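Local coordinates for protein malate Synthase (Haloferax volcanii, PDB 3OYZ) that catalyses the magnesium-dependent condensation of acetyl-CoA with glyoxylate to give malate and CoA in the glyoxylate cycle, at residues A[12-17]-A[185-190]; A[227-232]-A[242-247]. One frame throughout, in Å; residues are numbered along the deposited sequence.

Interaction 1: A[12-17]-A[185-190]. With ACO (acetyl coenzyme *a), chain B; PYR (pyruvic acid), chain C.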
# COMPACT_ATOMS: atom_id res chain seq x y z
N ARG A 12 -20.14 -2.83 -12.87
CA ARG A 12 -19.22 -2.15 -13.76
C ARG A 12 -19.32 -0.66 -13.62
O ARG A 12 -18.31 0.03 -13.80
CB ARG A 12 -19.56 -2.48 -15.25
CG ARG A 12 -19.33 -3.96 -15.60
CD ARG A 12 -19.91 -4.27 -17.00
NE ARG A 12 -21.36 -4.22 -16.88
CZ ARG A 12 -22.19 -4.33 -17.93
NH1 ARG A 12 -21.68 -4.49 -19.15
NH2 ARG A 12 -23.49 -4.39 -17.72
N THR A 13 -20.53 -0.12 -13.36
CA THR A 13 -20.73 1.31 -13.59
C THR A 13 -21.61 1.72 -12.43
O THR A 13 -22.53 0.98 -12.12
CB THR A 13 -21.55 1.53 -14.93
OG1 THR A 13 -22.36 0.37 -15.12
CG2 THR A 13 -20.62 1.44 -16.10
N PHE A 14 -21.30 2.86 -11.85
CA PHE A 14 -21.96 3.45 -10.69
C PHE A 14 -22.15 4.85 -11.19
O PHE A 14 -21.20 5.65 -11.20
CB PHE A 14 -20.94 3.37 -9.50
CG PHE A 14 -21.39 3.98 -8.20
CD1 PHE A 14 -22.01 3.22 -7.21
CD2 PHE A 14 -21.04 5.28 -7.90
CE1 PHE A 14 -22.41 3.79 -6.01
CE2 PHE A 14 -21.38 5.84 -6.70
CZ PHE A 14 -22.05 5.11 -5.73
N PHE A 15 -23.36 5.21 -11.61
CA PHE A 15 -23.54 6.53 -12.28
C PHE A 15 -24.30 7.53 -11.45
O PHE A 15 -25.42 7.20 -11.10
CB PHE A 15 -24.49 6.24 -13.48
CG PHE A 15 -24.85 7.43 -14.36
CD1 PHE A 15 -23.95 8.44 -14.63
CD2 PHE A 15 -26.08 7.42 -15.05
CE1 PHE A 15 -24.30 9.55 -15.46
CE2 PHE A 15 -26.45 8.49 -15.92
CZ PHE A 15 -25.54 9.55 -16.14
N THR A 16 -23.77 8.69 -11.09
CA THR A 16 -24.58 9.61 -10.30
C THR A 16 -25.29 10.67 -11.19
O THR A 16 -24.67 11.19 -12.12
CB THR A 16 -23.69 10.41 -9.37
OG1 THR A 16 -22.52 10.71 -10.12
CG2 THR A 16 -23.26 9.49 -8.10
N SER A 17 -26.49 11.08 -10.78
CA SER A 17 -27.24 12.17 -11.44
C SER A 17 -27.72 13.22 -10.44
O SER A 17 -28.28 12.90 -9.40
CB SER A 17 -28.47 11.58 -12.13
OG SER A 17 -28.04 10.68 -13.15
N LEU A 185 -21.67 -1.98 -1.62
CA LEU A 185 -20.49 -1.53 -2.34
C LEU A 185 -19.60 -0.70 -1.38
O LEU A 185 -20.10 0.07 -0.51
CB LEU A 185 -20.83 -0.56 -3.50
CG LEU A 185 -21.90 -1.11 -4.46
CD1 LEU A 185 -22.30 -0.01 -5.43
CD2 LEU A 185 -21.18 -2.18 -5.27
N LEU A 186 -18.30 -0.84 -1.63
CA LEU A 186 -17.33 0.03 -0.98
C LEU A 186 -16.77 0.83 -2.12
O LEU A 186 -16.12 0.28 -3.03
CB LEU A 186 -16.18 -0.80 -0.36
CG LEU A 186 -16.69 -1.87 0.62
CD1 LEU A 186 -15.40 -2.68 1.13
CD2 LEU A 186 -17.56 -1.18 1.73
N VAL A 187 -16.99 2.15 -2.07
CA VAL A 187 -16.71 2.92 -3.28
C VAL A 187 -15.71 3.99 -2.96
O VAL A 187 -15.96 4.74 -2.06
CB VAL A 187 -18.00 3.66 -3.80
CG1 VAL A 187 -17.75 4.38 -5.10
CG2 VAL A 187 -19.15 2.68 -3.96
N ASP A 188 -14.57 4.10 -3.65
CA ASP A 188 -13.65 5.18 -3.33
C ASP A 188 -14.18 6.55 -3.75
O ASP A 188 -14.78 6.67 -4.83
CB ASP A 188 -12.31 4.95 -4.01
CG ASP A 188 -11.56 3.82 -3.34
OD1 ASP A 188 -11.84 3.65 -2.14
OD2 ASP A 188 -10.79 3.10 -3.97
N GLY A 189 -13.89 7.56 -2.92
CA GLY A 189 -14.20 8.92 -3.26
C GLY A 189 -12.92 9.73 -3.30
O GLY A 189 -12.64 10.44 -2.37
N GLU A 190 -12.21 9.67 -4.41
CA GLU A 190 -10.87 10.26 -4.48
C GLU A 190 -10.83 11.76 -4.22
O GLU A 190 -9.80 12.25 -3.75
CB GLU A 190 -10.14 9.93 -5.77
CG GLU A 190 -9.35 8.62 -5.77
CD GLU A 190 -10.16 7.41 -6.23
OE1 GLU A 190 -11.40 7.56 -6.21
OE2 GLU A 190 -9.60 6.33 -6.55
N1A ACO B . -27.17 12.38 -15.22
C2A ACO B . -28.17 12.54 -16.10
N3A ACO B . -27.96 13.16 -17.27
C4A ACO B . -26.76 13.69 -17.64
C5A ACO B . -25.64 13.52 -16.69
C6A ACO B . -25.91 12.86 -15.40
N6A ACO B . -24.86 12.77 -14.53
N7A ACO B . -24.56 14.10 -17.23
C8A ACO B . -24.95 14.62 -18.42
N9A ACO B . -26.24 14.33 -18.68
C1B ACO B . -26.94 14.74 -19.94
C2B ACO B . -26.45 16.14 -20.31
O2B ACO B . -27.24 17.10 -19.61
C3B ACO B . -26.62 16.17 -21.82
O3B ACO B . -28.03 16.38 -21.97
P3B ACO B . -28.78 17.03 -23.28
O7A ACO B . -29.32 15.75 -23.90
O8A ACO B . -27.61 17.72 -23.96
O9A ACO B . -29.81 18.00 -22.76
C4B ACO B . -26.26 14.75 -22.21
O4B ACO B . -26.60 13.93 -21.08
C5B ACO B . -24.76 14.59 -22.46
O5B ACO B . -24.09 15.40 -21.49
P1A ACO B . -22.53 15.74 -21.60
O1A ACO B . -22.16 16.63 -22.74
O2A ACO B . -21.86 14.40 -21.64
O3A ACO B . -22.04 16.49 -20.27
P2A ACO B . -22.40 18.03 -19.98
O4A ACO B . -23.84 18.01 -20.37
O5A ACO B . -21.22 18.86 -20.44
O6A ACO B . -22.31 18.22 -18.36
CBP ACO B . -21.61 17.71 -16.06
CCP ACO B . -21.21 17.82 -17.54
CDP ACO B . -22.14 19.04 -15.54
CEP ACO B . -20.34 17.38 -15.28
CAP ACO B . -22.72 16.67 -15.83
OAP ACO B . -22.29 15.53 -16.56
C9P ACO B . -22.91 16.27 -14.38
O9P ACO B . -23.42 17.06 -13.59
N8P ACO B . -22.46 15.06 -14.03
C7P ACO B . -22.62 14.60 -12.66
C6P ACO B . -21.67 15.28 -11.67
C5P ACO B . -21.80 14.49 -10.38
O5P ACO B . -22.55 13.52 -10.33
N4P ACO B . -21.01 14.89 -9.38
C3P ACO B . -20.95 14.25 -8.08
C2P ACO B . -20.31 12.86 -8.16
S1P ACO B . -18.61 13.28 -7.93
C ACO B . -18.30 13.54 -6.30
O ACO B . -19.17 13.72 -5.47
CH3 ACO B . -16.86 13.58 -5.89
C PYR C . -15.64 12.19 -3.93
O PYR C . -15.52 12.85 -2.84
OXT PYR C . -14.63 11.83 -4.64
CA PYR C . -16.92 11.73 -4.25
O3 PYR C . -17.92 11.99 -3.46
CB PYR C . -17.13 10.89 -5.46
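F14 and L185 reach toward each other from strands 13-18 and 183-188, and CD1 of the F14 ring meets the methyl CD1 of L185 obliquely at 3.7 Å. The two side chains slide past one another in opposite directions. V187 arrives head-on instead, laying its CG2 methyl over one face of the same ring, 4.0 Å from F14 CE1. With CG anti to the backbone N (chi1 177°) and the ring turned nearly perpendicular to the CA-CB-CG plane, F14 extends straight from its strand and offers a broad face to V187.

The strands are not neighbours in the parallel sheet. They meet across the interior of the TIM barrel, where strand 226-229 supplies V228 to F14, L185 and V187 alike, and W257 packs edge-to-face with F14. Contact is purely apolar and fully buried, as expected of a barrel core.

Beyond this core, the end of strand 13-18 turns to acetyl-CoA. S17 OG donates to N1A of the adenine at 2.8 Å, while the adenine amino group N6A donates to the backbone O of T16 at 2.9 Å, a fairly straight bond (162°); together they read the Watson-Crick edge of the base. T16 OG1 sits between its backbone N and carbonyl carbon (chi1 39°), from where it donates to O5P of the pantetheine arm at 2.8 Å. The F15 ring packs obliquely against the adenine, with F15 CZ 3.4 Å from ACO N1A. Just past the end of strand 183-188, G189 takes the N-cap position of helix 190-197, and G189 C lies 3.0 Å from PYR OXT.

Interaction 2: A[227-232]-A[242-247]. With PYR (pyruvic acid), chain C.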
# COMPACT_ATOMS: atom_id res chain seq x y z
N ALA A 227 -15.98 -3.73 -4.78
CA ALA A 227 -15.15 -2.52 -4.75
C ALA A 227 -15.41 -1.76 -6.06
O ALA A 227 -15.45 -2.41 -7.10
CB ALA A 227 -13.65 -2.88 -4.71
N VAL A 228 -15.59 -0.44 -6.01
CA VAL A 228 -15.82 0.45 -7.15
C VAL A 228 -14.88 1.63 -6.97
O VAL A 228 -14.77 2.21 -5.90
CB VAL A 228 -17.32 1.01 -7.12
CG1 VAL A 228 -17.64 2.01 -8.25
CG2 VAL A 228 -18.34 -0.17 -7.10
N ASP A 229 -14.23 2.09 -8.03
CA ASP A 229 -13.44 3.30 -8.05
C ASP A 229 -14.28 4.59 -8.12
O ASP A 229 -15.47 4.57 -8.54
CB ASP A 229 -12.35 3.24 -9.13
CG ASP A 229 -11.21 4.24 -8.85
OD1 ASP A 229 -11.00 4.66 -7.69
OD2 ASP A 229 -10.50 4.62 -9.80
N GLY A 230 -13.61 5.70 -7.79
CA GLY A 230 -14.25 6.99 -7.61
C GLY A 230 -14.24 7.70 -8.96
O GLY A 230 -13.87 7.10 -9.97
N PRO A 231 -14.60 8.99 -8.94
CA PRO A 231 -14.88 9.65 -10.22
C PRO A 231 -13.63 10.05 -11.00
O PRO A 231 -12.57 10.37 -10.46
CB PRO A 231 -15.73 10.85 -9.81
CG PRO A 231 -15.29 11.10 -8.40
CD PRO A 231 -15.18 9.72 -7.81
N TYR A 232 -13.74 9.91 -12.32
CA TYR A 232 -12.64 10.30 -13.19
C TYR A 232 -13.09 11.64 -13.79
O TYR A 232 -13.94 11.65 -14.72
CB TYR A 232 -12.46 9.21 -14.24
CG TYR A 232 -11.26 9.50 -15.09
CD1 TYR A 232 -9.99 9.05 -14.69
CD2 TYR A 232 -11.38 10.21 -16.30
CE1 TYR A 232 -8.88 9.36 -15.43
CE2 TYR A 232 -10.26 10.50 -17.09
CZ TYR A 232 -9.02 10.04 -16.64
OH TYR A 232 -7.87 10.31 -17.32
N ARG A 242 -10.12 5.01 -19.96
CA ARG A 242 -9.84 3.61 -20.27
C ARG A 242 -8.61 3.08 -19.56
O ARG A 242 -8.64 1.95 -19.07
CB ARG A 242 -9.63 3.32 -21.77
CG ARG A 242 -10.88 3.39 -22.61
CD ARG A 242 -10.48 3.42 -24.09
NE ARG A 242 -11.72 3.52 -24.83
CZ ARG A 242 -11.81 3.75 -26.13
NH1 ARG A 242 -10.70 3.89 -26.84
NH2 ARG A 242 -13.01 3.82 -26.70
N GLU A 243 -7.52 3.84 -19.58
CA GLU A 243 -6.28 3.42 -18.92
C GLU A 243 -6.48 3.26 -17.37
O GLU A 243 -5.89 2.36 -16.76
CB GLU A 243 -5.23 4.53 -19.12
CG GLU A 243 -4.70 4.51 -20.58
CD GLU A 243 -3.73 5.66 -20.87
OE1 GLU A 243 -3.58 6.59 -20.02
OE2 GLU A 243 -3.14 5.66 -21.97
N ARG A 244 -7.26 4.16 -16.77
CA ARG A 244 -7.57 4.07 -15.32
C ARG A 244 -8.36 2.79 -15.06
O ARG A 244 -8.08 2.03 -14.11
CB ARG A 244 -8.35 5.30 -14.87
CG ARG A 244 -8.84 5.18 -13.43
CD ARG A 244 -7.55 4.91 -12.52
NE ARG A 244 -7.98 5.23 -11.17
CZ ARG A 244 -7.68 6.34 -10.52
NH1 ARG A 244 -6.84 7.26 -11.01
NH2 ARG A 244 -8.30 6.49 -9.36
N MET A 245 -9.35 2.49 -15.89
CA MET A 245 -10.14 1.25 -15.67
C MET A 245 -9.30 0.01 -15.78
O MET A 245 -9.44 -0.91 -14.97
CB MET A 245 -11.32 1.16 -16.64
CG MET A 245 -12.37 2.22 -16.25
SD MET A 245 -13.80 1.97 -17.42
CE MET A 245 -13.22 2.78 -18.91
N THR A 246 -8.38 -0.02 -16.75
CA THR A 246 -7.46 -1.14 -16.88
C THR A 246 -6.56 -1.23 -15.66
O THR A 246 -6.37 -2.34 -15.18
CB THR A 246 -6.59 -0.98 -18.13
OG1 THR A 246 -7.45 -1.02 -19.27
CG2 THR A 246 -5.60 -2.12 -18.18
N ASP A 247 -6.01 -0.11 -15.20
CA ASP A 247 -5.23 -0.12 -13.95
C ASP A 247 -6.04 -0.63 -12.73
O ASP A 247 -5.57 -1.50 -12.01
CB ASP A 247 -4.73 1.29 -13.69
CG ASP A 247 -3.54 1.31 -12.74
OD1 ASP A 247 -2.43 0.95 -13.19
OD2 ASP A 247 -3.66 1.64 -11.55
C PYR C . -15.64 12.19 -3.93
O PYR C . -15.52 12.85 -2.84
OXT PYR C . -14.63 11.83 -4.64
CA PYR C . -16.92 11.73 -4.25
O3 PYR C . -17.92 11.99 -3.46
CB PYR C . -17.13 10.89 -5.46
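Buried D229 and partly exposed R244 form a salt bridge in which one carboxylate oxygen takes both donors. R244 approaches side-on with NE and NH2, each 2.9 Å from D229 OD2, and neither bond is straight (133° and 138°) because the two nitrogens share a single acceptor. NH2 uses the syn lone pair of OD2, whereas NE arrives nearly along the C-O axis. The carboxylate and guanidinium planes are nearly coplanar, although the side chains themselves cross at about a right angle. R244 starts out extended from its helix and then bends at chi2 (56°), which swings the guanidinium onto the aspartate. R244 NH2 also forms a salt bridge with E190, and N248 donates to D229 OD2, so the pair belongs to a wider polar network.

Among the remaining hydrogen bonds, G230 N donates to D229 OD1 at 2.8 Å, reaching it from above the carboxylate plane; OD1 thus ties the acid to the turn leaving the strand while OD2 takes the arginine and N248. An alanine at D229 is likely to leave R244 without this carboxylate partner and the amide of G230 without its side-chain acceptor.

Apolar packing is slighter: R244 CB rests 4.1 Å from Y232 CD1, with the aromatic ring almost perpendicular to the guanidinium. Y232 OH is bonded to D237. P231, just before Y232, has its CB directed away from the helix; P231 CD lies 3.3 Å from PYR CB.

The contact links strand 226-229 and its following loop to helix 238-249 within a beta-alpha-beta unit of the TIM barrel. Strand 255-258 completes the unit, its I256 touching both D229 and R244, while R213 of helix 210-223 packs against D229 from the preceding helix.

Interaction 1 is a wholly buried apolar contact across the barrel interior, while interaction 2 lies farther out, partly buried, and joins a strand to the helix that follows it through charge. Both draw on the same sheet: strands 183-188 and 226-229 are adjacent in it, and D188 N probably hydrogen-bonds to V228 O, 2.9 Å away. An acidic cluster also connects them: E190 OE2 lies unusually close to D229 OD1 (2.5 Å), so the two acids may share a proton. The strand ends converge on pyruvate, approached by G189 and E190 in interaction 1 and by P231 in interaction 2.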